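Local coordinates for homoserine dehydrogenase (PDB 4PG7), which catalyses the NAD(P)-dependent interconversion of L-aspartate semialdehyde and L-homoserine in the aspartate pathway of amino acid biosynthesis, at residues 119-124 with 331-336; 134-139 with 229-234; 183-188 with 197-202; 191-196 with 255-260. One frame throughout, in Å; residues are numbered along the deposited sequence.

Overall arrangement
Contact 1 lies buried in the Rossmann-type nucleotide-binding part, where strand 119-122 meets helix 323-339 by apolar packing edged with a water bridge. Contact 2, about 16 Å away centre to centre, is a surface contact made by a single tyrosine-carboxylate hydrogen bond between helices 129-141 and 220-234. Contacts 3 and 4 lie on the other side of the chain's centre, about 11 Å apart between centres, and both use helix 180-192; they touch through Ala199 with Thr194 and Ile185 with Phe196. Contact 3 is partly buried and essentially apolar, whereas contact 4, at the surface, is a paired-amide link to helix 253-262.

Contact 1. Residues 119-124 with 331-336; sequences HVITAN and VSDLLN
The CD1 methyl of Ile121 comes within 3.3 Å of Leu334 CA, closer than carbon atoms usually pack, so a strand side chain here presses directly on a helix backbone. Strand 119-122 belongs to the parallel sheet of a Rossmann-type fold, and helix 323-339, from much later in the chain, packs against it. Ile121 CD1 is also 3.4 Å from Leu334 N and touches Asp333 C, which places it over the peptide link joining these two residues. The contact of Ile121 CD1 with Leu334 CB, at 3.7 Å, continues the apolar packing onto the side chain. Ile121 splits its two branches over the helix: with chi1 at -58°, CG1 stands beside the backbone N and carries CD1 to the peptide, while CG2 is anti to that N and meets Asp333 CB at 3.9 Å. Val330, one turn earlier on the same helix, also packs on Ile121.

Polar groups meet at the border of this patch through a water. It donates to Asp333 OD2 at 2.6 Å and to Thr122 O at 3.1 Å, linking the helix side chain to the end of the strand. Just beyond, the chain leaves the sheet in an ST turn, whose side-chain oxygen also bonds to Glu98. The closing bond of that turn runs from Asn124 N to Thr122 OG1, 3.0 Å long with an N-H...O angle of 156°.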
loop_
_atom_site.group_PDB
_atom_site.type_symbol
_atom_site.label_atom_id
_atom_site.label_comp_id
_atom_site.label_asym_id
_atom_site.label_seq_id
_atom_site.Cartn_x
_atom_site.Cartn_y
_atom_site.Cartn_z
ATOM N N HIS A 119 0.975 -1.934 -30.634
ATOM C CA HIS A 119 0.874 -1.818 -29.185
ATOM C C HIS A 119 1.692 -0.602 -28.753
ATOM O O HIS A 119 2.733 -0.299 -29.342
ATOM C CB HIS A 119 1.417 -3.067 -28.477
ATOM C CG HIS A 119 0.831 -4.357 -28.965
ATOM N ND1 HIS A 119 -0.484 -4.709 -28.756
ATOM C CD2 HIS A 119 1.384 -5.379 -29.664
ATOM C CE1 HIS A 119 -0.718 -5.888 -29.302
ATOM N NE2 HIS A 119 0.398 -6.313 -29.867
ATOM N N VAL A 120 1.223 0.080 -27.715
ATOM C CA VAL A 120 1.884 1.267 -27.214
ATOM C C VAL A 120 2.153 1.156 -25.722
ATOM O O VAL A 120 1.250 0.887 -24.933
ATOM C CB VAL A 120 1.047 2.524 -27.489
ATOM C CG1 VAL A 120 1.603 3.735 -26.748
ATOM C CG2 VAL A 120 1.015 2.789 -28.977
ATOM N N ILE A 121 3.408 1.362 -25.354
ATOM C CA ILE A 121 3.804 1.465 -23.968
ATOM C C ILE A 121 4.355 2.866 -23.777
ATOM O O ILE A 121 5.227 3.295 -24.529
ATOM C CB ILE A 121 4.860 0.423 -23.615
ATOM C CG1 ILE A 121 4.296 -0.970 -23.904
ATOM C CG2 ILE A 121 5.280 0.550 -22.149
ATOM C CD1 ILE A 121 5.323 -2.064 -23.849
ATOM N N THR A 122 3.813 3.584 -22.794
ATOM C CA THR A 122 4.223 4.960 -22.550
ATOM C C THR A 122 4.574 5.218 -21.086
ATOM O O THR A 122 3.914 4.703 -20.172
ATOM C CB THR A 122 3.151 5.960 -23.005
ATOM O OG1 THR A 122 3.616 7.283 -22.753
ATOM C CG2 THR A 122 1.793 5.742 -22.290
ATOM N N ALA A 123 5.610 6.023 -20.882
ATOM C CA ALA A 123 5.984 6.518 -19.551
ATOM C C ALA A 123 5.891 8.037 -19.523
ATOM O O ALA A 123 6.552 8.703 -18.723
ATOM C CB ALA A 123 7.392 6.080 -19.215
ATOM N N ASN A 124 5.062 8.576 -20.413
ATOM C CA ASN A 124 4.914 10.008 -20.595
ATOM C C ASN A 124 4.260 10.665 -19.366
ATOM O O ASN A 124 3.079 10.451 -19.093
ATOM C CB ASN A 124 4.071 10.220 -21.839
ATOM C CG ASN A 124 3.926 11.670 -22.239
ATOM O OD1 ASN A 124 3.894 12.581 -21.401
ATOM N ND2 ASN A 124 3.809 11.894 -23.550
ATOM N N VAL A 331 9.778 -1.865 -19.205
ATOM C CA VAL A 331 10.204 -3.165 -19.735
ATOM C C VAL A 331 9.276 -4.267 -19.241
ATOM O O VAL A 331 8.994 -5.233 -19.958
ATOM C CB VAL A 331 11.668 -3.482 -19.388
ATOM C CG1 VAL A 331 12.042 -4.888 -19.845
ATOM C CG2 VAL A 331 12.593 -2.465 -20.050
ATOM N N SER A 332 8.796 -4.115 -18.012
ATOM C CA SER A 332 7.811 -5.034 -17.466
ATOM C C SER A 332 6.548 -5.031 -18.324
ATOM O O SER A 332 6.089 -6.088 -18.753
ATOM C CB SER A 332 7.487 -4.659 -16.023
ATOM O OG SER A 332 6.504 -5.519 -15.499
ATOM N N ASP A 333 6.007 -3.846 -18.601
ATOM C CA ASP A 333 4.844 -3.732 -19.495
ATOM C C ASP A 333 5.133 -4.332 -20.874
ATOM O O ASP A 333 4.255 -4.928 -21.493
ATOM C CB ASP A 333 4.410 -2.269 -19.666
ATOM C CG ASP A 333 3.592 -1.743 -18.477
ATOM O OD1 ASP A 333 3.027 -2.560 -17.717
ATOM O OD2 ASP A 333 3.499 -0.509 -18.320
ATOM N N LEU A 334 6.366 -4.160 -21.337
ATOM C CA LEU A 334 6.813 -4.701 -22.608
ATOM C C LEU A 334 6.736 -6.233 -22.644
ATOM O O LEU A 334 6.186 -6.815 -23.586
ATOM C CB LEU A 334 8.232 -4.209 -22.895
ATOM C CG LEU A 334 8.894 -4.604 -24.209
ATOM C CD1 LEU A 334 8.033 -4.193 -25.388
ATOM C CD2 LEU A 334 10.268 -3.951 -24.281
ATOM N N LEU A 335 7.278 -6.885 -21.621
ATOM C CA LEU A 335 7.214 -8.347 -21.548
ATOM C C LEU A 335 5.775 -8.843 -21.437
ATOM O O LEU A 335 5.415 -9.870 -22.016
ATOM C CB LEU A 335 8.040 -8.858 -20.377
ATOM C CG LEU A 335 9.540 -8.598 -20.472
ATOM C CD1 LEU A 335 10.233 -9.160 -19.244
ATOM C CD2 LEU A 335 10.121 -9.194 -21.748
ATOM N N ASN A 336 4.942 -8.119 -20.698
ATOM C CA ASN A 336 3.540 -8.490 -20.609
ATOM C C ASN A 336 2.874 -8.500 -21.968
ATOM O O ASN A 336 2.172 -9.437 -22.304
ATOM C CB ASN A 336 2.771 -7.537 -19.723
ATOM C CG ASN A 336 1.478 -8.139 -19.215
ATOM O OD1 ASN A 336 1.455 -8.882 -18.223
ATOM N ND2 ASN A 336 0.392 -7.832 -19.901
HETATM O O HOH W 1 4.363 1.849 -18.942
#

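Contact 2. Residues 134-139 with 229-234; sequences LLEDLA and TSYLSF
Tyr231 on helix 220-234 reaches Glu136 on helix 129-141, which follows strand 119-122 in the Rossmann-type fold; this one pair carries the helix-helix contact. The span is wide, with Glu136 CA and Tyr231 CA 12.0 Å apart, so both side chains must extend to meet. From CB, the tyrosine side chain leaves with CG anti to the backbone N (chi1 -177°), directing the ring toward the other helix. Part of this side chain also packs on Val237 of a nearby loop. Farther out, CE2 passes Glu136 OE1 at 3.3 Å, and CZ lies at nearly the same distance. The oxygen sits at the ring edge, in its plane, while the carboxylate as a whole is turned 69° from the ring. At the tip, Tyr231 OH donates to Glu136 OE1 at 2.6 Å, a short bond that meets the acceptor almost end-on to its C-O bond. Glu136 extends beyond CG and rests on Phe148, which Leu232 also touches, so a loop residue lies beside both helices. Within helix 220-234, Thr229 O accepts twice from Ser233, whose N and OG each lie at 2.8 Å from Thr229 O and approach from opposite faces of its carbonyl plane.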
loop_
_atom_site.group_PDB
_atom_site.type_symbol
_atom_site.label_atom_id
_atom_site.label_comp_id
_atom_site.label_asym_id
_atom_site.label_seq_id
_atom_site.Cartn_x
_atom_site.Cartn_y
_atom_site.Cartn_z
ATOM N N LEU A 134 -8.801 8.707 -24.107
ATOM C CA LEU A 134 -8.888 8.639 -25.559
ATOM C C LEU A 134 -7.914 7.595 -26.122
ATOM O O LEU A 134 -8.239 6.929 -27.094
ATOM C CB LEU A 134 -8.696 10.030 -26.200
ATOM C CG LEU A 134 -7.299 10.614 -26.446
ATOM C CD1 LEU A 134 -6.662 10.131 -27.761
ATOM C CD2 LEU A 134 -7.401 12.126 -26.467
ATOM N N LEU A 135 -6.737 7.440 -25.515
ATOM C CA LEU A 135 -5.792 6.424 -25.970
ATOM C C LEU A 135 -6.255 5.005 -25.624
ATOM O O LEU A 135 -6.136 4.090 -26.454
ATOM C CB LEU A 135 -4.363 6.692 -25.441
ATOM C CG LEU A 135 -3.699 7.950 -26.011
ATOM C CD1 LEU A 135 -2.457 8.334 -25.232
ATOM C CD2 LEU A 135 -3.354 7.754 -27.487
ATOM N N GLU A 136 -6.769 4.811 -24.410
ATOM C CA GLU A 136 -7.302 3.505 -24.020
ATOM C C GLU A 136 -8.444 3.035 -24.954
ATOM O O GLU A 136 -8.485 1.858 -25.327
ATOM C CB GLU A 136 -7.782 3.520 -22.568
ATOM C CG GLU A 136 -6.644 3.429 -21.561
ATOM C CD GLU A 136 -7.127 3.132 -20.158
ATOM O OE1 GLU A 136 -7.794 4.012 -19.554
ATOM O OE2 GLU A 136 -6.826 2.011 -19.669
ATOM N N ASP A 137 -9.339 3.951 -25.329
ATOM C CA ASP A 137 -10.478 3.624 -26.203
ATOM C C ASP A 137 -9.987 3.280 -27.609
ATOM O O ASP A 137 -10.472 2.341 -28.246
ATOM C CB ASP A 137 -11.443 4.810 -26.339
ATOM C CG ASP A 137 -12.204 5.130 -25.061
ATOM O OD1 ASP A 137 -12.198 4.322 -24.112
ATOM O OD2 ASP A 137 -12.814 6.217 -25.020
ATOM N N LEU A 138 -9.034 4.071 -28.085
ATOM C CA LEU A 138 -8.482 3.899 -29.416
ATOM C C LEU A 138 -7.733 2.568 -29.498
ATOM O O LEU A 138 -7.821 1.862 -30.505
ATOM C CB LEU A 138 -7.573 5.085 -29.752
ATOM C CG LEU A 138 -7.230 5.370 -31.208
ATOM C CD1 LEU A 138 -8.465 5.497 -32.094
ATOM C CD2 LEU A 138 -6.391 6.639 -31.273
ATOM N N ALA A 139 -7.048 2.204 -28.419
ATOM C CA ALA A 139 -6.369 0.913 -28.342
ATOM C C ALA A 139 -7.357 -0.265 -28.415
ATOM O O ALA A 139 -7.194 -1.166 -29.252
ATOM C CB ALA A 139 -5.546 0.824 -27.078
ATOM N N THR A 229 -5.059 10.021 -10.356
ATOM C CA THR A 229 -5.601 9.186 -9.307
ATOM C C THR A 229 -7.147 9.122 -9.361
ATOM O O THR A 229 -7.729 8.060 -9.110
ATOM C CB THR A 229 -5.093 9.629 -7.937
ATOM O OG1 THR A 229 -3.661 9.589 -7.947
ATOM C CG2 THR A 229 -5.606 8.721 -6.834
ATOM N N SER A 230 -7.786 10.230 -9.718
ATOM C CA SER A 230 -9.242 10.275 -9.869
ATOM C C SER A 230 -9.709 9.400 -11.030
ATOM O O SER A 230 -10.744 8.723 -10.948
ATOM C CB SER A 230 -9.716 11.712 -10.111
ATOM O OG SER A 230 -9.463 12.538 -8.988
ATOM N N TYR A 231 -8.948 9.422 -12.114
ATOM C CA TYR A 231 -9.244 8.579 -13.272
ATOM C C TYR A 231 -9.131 7.083 -12.935
ATOM O O TYR A 231 -10.014 6.307 -13.256
ATOM C CB TYR A 231 -8.321 8.933 -14.433
ATOM C CG TYR A 231 -8.623 8.139 -15.683
ATOM C CD1 TYR A 231 -9.868 8.225 -16.291
ATOM C CD2 TYR A 231 -7.670 7.290 -16.240
ATOM C CE1 TYR A 231 -10.157 7.481 -17.424
ATOM C CE2 TYR A 231 -7.944 6.553 -17.383
ATOM C CZ TYR A 231 -9.188 6.654 -17.967
ATOM O OH TYR A 231 -9.448 5.918 -19.089
ATOM N N LEU A 232 -8.055 6.707 -12.253
ATOM C CA LEU A 232 -7.850 5.338 -11.839
ATOM C C LEU A 232 -8.816 4.889 -10.736
ATOM O O LEU A 232 -9.279 3.761 -10.772
ATOM C CB LEU A 232 -6.406 5.134 -11.377
ATOM C CG LEU A 232 -5.356 5.344 -12.475
ATOM C CD1 LEU A 232 -3.957 5.245 -11.898
ATOM C CD2 LEU A 232 -5.535 4.338 -13.609
ATOM N N SER A 233 -9.151 5.772 -9.792
ATOM C CA SER A 233 -10.054 5.431 -8.684
ATOM C C SER A 233 -11.536 5.431 -9.043
ATOM O O SER A 233 -12.289 4.561 -8.598
ATOM C CB SER A 233 -9.855 6.401 -7.502
ATOM O OG SER A 233 -8.529 6.321 -7.014
ATOM N N PHE A 234 -11.964 6.442 -9.787
ATOM C CA PHE A 234 -13.374 6.678 -10.011
ATOM C C PHE A 234 -13.811 6.436 -11.446
ATOM O O PHE A 234 -15.002 6.548 -11.728
ATOM C CB PHE A 234 -13.724 8.124 -9.680
ATOM C CG PHE A 234 -13.286 8.568 -8.322
ATOM C CD1 PHE A 234 -13.578 7.809 -7.201
ATOM C CD2 PHE A 234 -12.639 9.787 -8.157
ATOM C CE1 PHE A 234 -13.186 8.233 -5.948
ATOM C CE2 PHE A 234 -12.261 10.219 -6.900
ATOM C CZ PHE A 234 -12.538 9.446 -5.795
#

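Contact 3. Residues 183-188 with 197-202; sequences NFILSK and EEALDE
Lys188, which packs on Glu202 across the contact, gives its backbone N to Phe184 O at 2.9 Å, among the shortest polar bonds inside the two segments and matched by Ser187 N to Asn183 O. Between the segments the meeting is one of carbon atoms. The lysine chain bends at chi2 (73°) and chi3 (71°), which turns its outer part toward Glu202 and brings Lys188 CE to 3.8 Å from Glu202 CG. The charged ends do not join: Lys188 NZ stays 5.1 Å from Glu202 OE1. Each has its salt bridge elsewhere, the lysine with Glu192 and the glutamate with Arg205, so any attraction between the two is probably a longer-range one.

Ala199 occupies the middle of the interface. Ala199 CB lies 3.7 Å from Ile185 O and is flanked by two side chains one turn apart on the other helix, with Ile185 CG2 at 3.8 Å from Ala199 CB and Lys188 CG at 4.0 Å from the same methyl. The smallness of alanine is consistent with the axes of segments 183-188 and 197-202, which approach to 8.8 Å. The other branch of Ile185, through CG1 to CD1, runs alongside Leu200, both pointing the same way, and their terminal CD1 methyls meet at 3.8 Å. Phe196, Ala203 and Ile248 also touch Ile185, while the Phe184 ring stacks on Phe208.

The two segment axes run at 127° to each other. Helices 180-192 and 196-205 are thus consecutive helices joined by a short loop and packed obliquely, a helix-turn-helix in the general sense, not the DNA-binding motif.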
loop_
_atom_site.group_PDB
_atom_site.type_symbol
_atom_site.label_atom_id
_atom_site.label_comp_id
_atom_site.label_asym_id
_atom_site.label_seq_id
_atom_site.Cartn_x
_atom_site.Cartn_y
_atom_site.Cartn_z
ATOM N N ASN A 183 6.438 17.871 0.529
ATOM C CA ASN A 183 6.382 17.187 1.793
ATOM C C ASN A 183 7.698 17.296 2.530
ATOM O O ASN A 183 7.712 17.498 3.751
ATOM C CB ASN A 183 6.009 15.726 1.620
ATOM C CG ASN A 183 5.442 15.147 2.886
ATOM O OD1 ASN A 183 4.535 15.747 3.493
ATOM N ND2 ASN A 183 5.945 13.993 3.307
ATOM N N PHE A 184 8.801 17.174 1.807
ATOM C CA PHE A 184 10.136 17.354 2.409
ATOM C C PHE A 184 10.250 18.719 3.076
ATOM O O PHE A 184 10.714 18.844 4.211
ATOM C CB PHE A 184 11.241 17.184 1.367
ATOM C CG PHE A 184 12.636 17.332 1.938
ATOM C CD1 PHE A 184 13.337 16.232 2.401
ATOM C CD2 PHE A 184 13.228 18.579 2.045
ATOM C CE1 PHE A 184 14.627 16.372 2.967
ATOM C CE2 PHE A 184 14.497 18.734 2.598
ATOM C CZ PHE A 184 15.190 17.625 3.072
ATOM N N ILE A 185 9.803 19.753 2.367
ATOM C CA ILE A 185 9.897 21.112 2.883
ATOM C C ILE A 185 9.073 21.268 4.145
ATOM O O ILE A 185 9.545 21.843 5.146
ATOM C CB ILE A 185 9.472 22.124 1.793
ATOM C CG1 ILE A 185 10.547 22.174 0.712
ATOM C CG2 ILE A 185 9.251 23.509 2.381
ATOM C CD1 ILE A 185 10.119 22.806 -0.596
ATOM N N LEU A 186 7.826 20.769 4.120
ATOM C CA LEU A 186 6.976 20.872 5.316
ATOM C C LEU A 186 7.563 20.107 6.521
ATOM O O LEU A 186 7.474 20.571 7.653
ATOM C CB LEU A 186 5.551 20.435 5.017
ATOM C CG LEU A 186 4.752 21.347 4.077
ATOM C CD1 LEU A 186 3.410 20.728 3.751
ATOM C CD2 LEU A 186 4.558 22.707 4.685
ATOM N N SER A 187 8.144 18.939 6.269
ATOM C CA SER A 187 8.812 18.164 7.323
ATOM C C SER A 187 9.990 18.933 7.919
ATOM O O SER A 187 10.175 18.960 9.121
ATOM C CB SER A 187 9.292 16.814 6.784
ATOM O OG SER A 187 8.180 15.999 6.446
ATOM N N LYS A 188 10.776 19.562 7.056
ATOM C CA LYS A 188 11.917 20.357 7.503
ATOM C C LYS A 188 11.477 21.536 8.373
ATOM O O LYS A 188 12.038 21.761 9.445
ATOM C CB LYS A 188 12.679 20.854 6.283
ATOM C CG LYS A 188 13.953 21.622 6.603
ATOM C CD LYS A 188 15.076 20.726 7.098
ATOM C CE LYS A 188 15.649 19.848 5.997
ATOM N NZ LYS A 188 16.916 19.218 6.445
ATOM N N GLU A 197 11.153 29.699 3.411
ATOM C CA GLU A 197 12.271 30.115 2.572
ATOM C C GLU A 197 13.564 29.329 2.887
ATOM O O GLU A 197 14.265 28.899 1.980
ATOM C CB GLU A 197 12.509 31.634 2.738
ATOM C CG GLU A 197 11.432 32.549 2.122
ATOM C CD GLU A 197 10.034 32.538 2.810
ATOM O OE1 GLU A 197 9.865 32.192 4.025
ATOM O OE2 GLU A 197 9.061 32.901 2.101
ATOM N N GLU A 198 13.861 29.171 4.165
ATOM C CA GLU A 198 15.022 28.422 4.610
ATOM C C GLU A 198 14.891 26.950 4.240
ATOM O O GLU A 198 15.854 26.339 3.787
ATOM C CB GLU A 198 15.196 28.542 6.120
ATOM C CG GLU A 198 15.672 29.907 6.592
ATOM C CD GLU A 198 15.535 30.117 8.107
ATOM O OE1 GLU A 198 14.882 29.300 8.805
ATOM O OE2 GLU A 198 16.057 31.134 8.612
ATOM N N ALA A 199 13.689 26.402 4.399
ATOM C CA ALA A 199 13.455 24.983 4.118
ATOM C C ALA A 199 13.551 24.698 2.631
ATOM O O ALA A 199 14.100 23.678 2.230
ATOM C CB ALA A 199 12.096 24.536 4.662
ATOM N N LEU A 200 13.036 25.606 1.800
ATOM C CA LEU A 200 13.163 25.453 0.352
ATOM C C LEU A 200 14.617 25.527 -0.089
ATOM O O LEU A 200 15.064 24.740 -0.921
ATOM C CB LEU A 200 12.357 26.530 -0.382
ATOM C CG LEU A 200 12.548 26.628 -1.892
ATOM C CD1 LEU A 200 12.168 25.325 -2.590
ATOM C CD2 LEU A 200 11.730 27.796 -2.434
ATOM N N ASP A 201 15.366 26.482 0.439
ATOM C CA ASP A 201 16.794 26.559 0.077
ATOM C C ASP A 201 17.514 25.265 0.466
ATOM O O ASP A 201 18.380 24.770 -0.271
ATOM C CB ASP A 201 17.459 27.763 0.745
ATOM C CG ASP A 201 17.056 29.096 0.092
ATOM O OD1 ASP A 201 16.465 29.120 -1.022
ATOM O OD2 ASP A 201 17.370 30.132 0.685
ATOM N N GLU A 202 17.182 24.735 1.640
ATOM C CA GLU A 202 17.799 23.498 2.084
ATOM C C GLU A 202 17.428 22.365 1.117
ATOM O O GLU A 202 18.295 21.579 0.719
ATOM C CB GLU A 202 17.416 23.163 3.533
ATOM C CG GLU A 202 18.212 22.020 4.147
ATOM C CD GLU A 202 19.719 22.249 4.023
ATOM O OE1 GLU A 202 20.373 21.422 3.359
ATOM O OE2 GLU A 202 20.242 23.279 4.512
#

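Contact 4. Residues 191-196 with 255-260; sequences KEQTTF and DINVAD
Gln193 and Asn257 form a reciprocal amide pair, each donating to the other, that ties the turn between helices 180-192 and 196-205 to helix 253-262. The evidence is a pair of nearly coplanar amides, 21° apart, approaching from opposite directions. Asn257 ND2 donates to Gln193 OE1 at 2.8 Å with an N-H...O angle of 153°. In return Gln193 NE2 donates to Asn257 OD1 at 3.1 Å, the angle being 151°. Both donors lie in the carbonyl plane of their acceptor, on a lone pair, so each oxygen is satisfied in favourable geometry and the two bonds together restrain rotation of both amides.

Gln193 NE2 has a second acceptor in Thr190 O, which ties the bent glutamine chain back to the preceding helix 180-192. Where the chain enters the next helix, Thr195 caps it, its OG1 accepting from Glu198 N. On the other segment Asp255 OD2 receives Thr252 N and makes a salt bridge with Lys439; those two partners line the pocket of the bound lysine, about 14 Å from the Asn257 side chain. The antiparallel pairing of the amides also brings two acceptors close without a bond, Gln193 OE1 and Asn257 OD1, 3.3 Å apart.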
loop_
_atom_site.group_PDB
_atom_site.type_symbol
_atom_site.label_atom_id
_atom_site.label_comp_id
_atom_site.label_asym_id
_atom_site.label_seq_id
_atom_site.Cartn_x
_atom_site.Cartn_y
_atom_site.Cartn_z
ATOM N N LYS A 191 10.174 19.895 11.752
ATOM C CA LYS A 191 11.146 19.249 12.641
ATOM C C LYS A 191 12.274 20.182 13.066
ATOM O O LYS A 191 12.713 20.128 14.215
ATOM C CB LYS A 191 11.767 18.026 11.979
ATOM C CG LYS A 191 10.796 16.895 11.739
ATOM C CD LYS A 191 11.542 15.707 11.149
ATOM C CE LYS A 191 10.800 15.049 9.997
ATOM N NZ LYS A 191 11.795 14.452 9.056
ATOM N N GLU A 192 12.732 21.032 12.150
ATOM C CA GLU A 192 13.871 21.903 12.427
ATOM C C GLU A 192 13.494 23.363 12.724
ATOM O O GLU A 192 14.354 24.175 13.039
ATOM C CB GLU A 192 14.880 21.793 11.285
ATOM C CG GLU A 192 15.569 20.428 11.321
ATOM C CD GLU A 192 16.512 20.185 10.167
ATOM O OE1 GLU A 192 17.269 21.113 9.803
ATOM O OE2 GLU A 192 16.495 19.050 9.628
ATOM N N GLN A 193 12.205 23.676 12.678
ATOM C CA GLN A 193 11.703 25.000 13.028
ATOM C C GLN A 193 12.318 26.094 12.174
ATOM O O GLN A 193 12.830 27.079 12.670
ATOM C CB GLN A 193 11.884 25.273 14.532
ATOM C CG GLN A 193 11.059 24.340 15.399
ATOM C CD GLN A 193 9.582 24.681 15.324
ATOM O OE1 GLN A 193 9.188 25.782 15.678
ATOM N NE2 GLN A 193 8.767 23.755 14.827
ATOM N N THR A 194 12.247 25.904 10.862
ATOM C CA THR A 194 12.748 26.882 9.914
ATOM C C THR A 194 11.587 27.525 9.201
ATOM O O THR A 194 10.492 26.966 9.153
ATOM C CB THR A 194 13.689 26.212 8.883
ATOM O OG1 THR A 194 12.944 25.320 8.052
ATOM C CG2 THR A 194 14.750 25.403 9.575
ATOM N N THR A 195 11.851 28.647 8.552
ATOM C CA THR A 195 10.868 29.276 7.683
ATOM C C THR A 195 10.758 28.506 6.399
ATOM O O THR A 195 11.654 27.710 6.060
ATOM C CB THR A 195 11.301 30.696 7.270
ATOM O OG1 THR A 195 12.542 30.621 6.551
ATOM C CG2 THR A 195 11.458 31.591 8.491
ATOM N N PHE A 196 9.685 28.768 5.658
ATOM C CA PHE A 196 9.497 28.168 4.331
ATOM C C PHE A 196 10.707 28.441 3.429
ATOM O O PHE A 196 11.219 27.540 2.753
ATOM C CB PHE A 196 8.214 28.667 3.662
ATOM C CG PHE A 196 8.149 28.329 2.205
ATOM C CD1 PHE A 196 7.842 27.035 1.792
ATOM C CD2 PHE A 196 8.470 29.278 1.241
ATOM C CE1 PHE A 196 7.836 26.702 0.451
ATOM C CE2 PHE A 196 8.467 28.945 -0.101
ATOM C CZ PHE A 196 8.147 27.660 -0.492
ATOM N N ASP A 255 1.904 28.708 11.386
ATOM C CA ASP A 255 0.797 27.796 11.040
ATOM C C ASP A 255 1.112 26.428 11.581
ATOM O O ASP A 255 0.288 25.813 12.210
ATOM C CB ASP A 255 0.570 27.698 9.538
ATOM C CG ASP A 255 0.085 28.990 8.942
ATOM O OD1 ASP A 255 -0.894 29.556 9.457
ATOM O OD2 ASP A 255 0.686 29.450 7.953
ATOM N N ILE A 256 2.336 25.977 11.338
ATOM C CA ILE A 256 2.780 24.685 11.778
ATOM C C ILE A 256 2.732 24.523 13.294
ATOM O O ILE A 256 2.262 23.499 13.799
ATOM C CB ILE A 256 4.192 24.394 11.237
ATOM C CG1 ILE A 256 4.069 24.047 9.763
ATOM C CG2 ILE A 256 4.842 23.253 12.003
ATOM C CD1 ILE A 256 5.367 24.018 9.027
ATOM N N ASN A 257 3.220 25.518 14.025
ATOM C CA ASN A 257 3.260 25.434 15.493
ATOM C C ASN A 257 1.882 25.577 16.160
ATOM O O ASN A 257 1.593 24.909 17.165
ATOM C CB ASN A 257 4.276 26.429 16.054
ATOM C CG ASN A 257 5.708 26.038 15.703
ATOM O OD1 ASN A 257 5.978 24.888 15.400
ATOM N ND2 ASN A 257 6.617 26.989 15.726
ATOM N N VAL A 258 1.025 26.408 15.580
ATOM C CA VAL A 258 -0.335 26.512 16.064
ATOM C C VAL A 258 -1.099 25.197 15.764
ATOM O O VAL A 258 -1.776 24.636 16.625
ATOM C CB VAL A 258 -1.046 27.713 15.424
ATOM C CG1 VAL A 258 -2.519 27.730 15.783
ATOM C CG2 VAL A 258 -0.404 29.014 15.874
ATOM N N ALA A 259 -0.937 24.671 14.555
ATOM C CA ALA A 259 -1.519 23.366 14.223
ATOM C C ALA A 259 -1.045 22.321 15.215
ATOM O O ALA A 259 -1.825 21.487 15.713
ATOM C CB ALA A 259 -1.133 22.952 12.813
ATOM N N ASP A 260 0.250 22.357 15.490
ATOM C CA ASP A 260 0.862 21.404 16.388
ATOM C C ASP A 260 0.200 21.416 17.761
ATOM O O ASP A 260 -0.137 20.340 18.319
ATOM C CB ASP A 260 2.342 21.704 16.559
ATOM C CG ASP A 260 2.979 20.756 17.559
ATOM O OD1 ASP A 260 2.985 19.537 17.319
ATOM O OD2 ASP A 260 3.364 21.217 18.625
#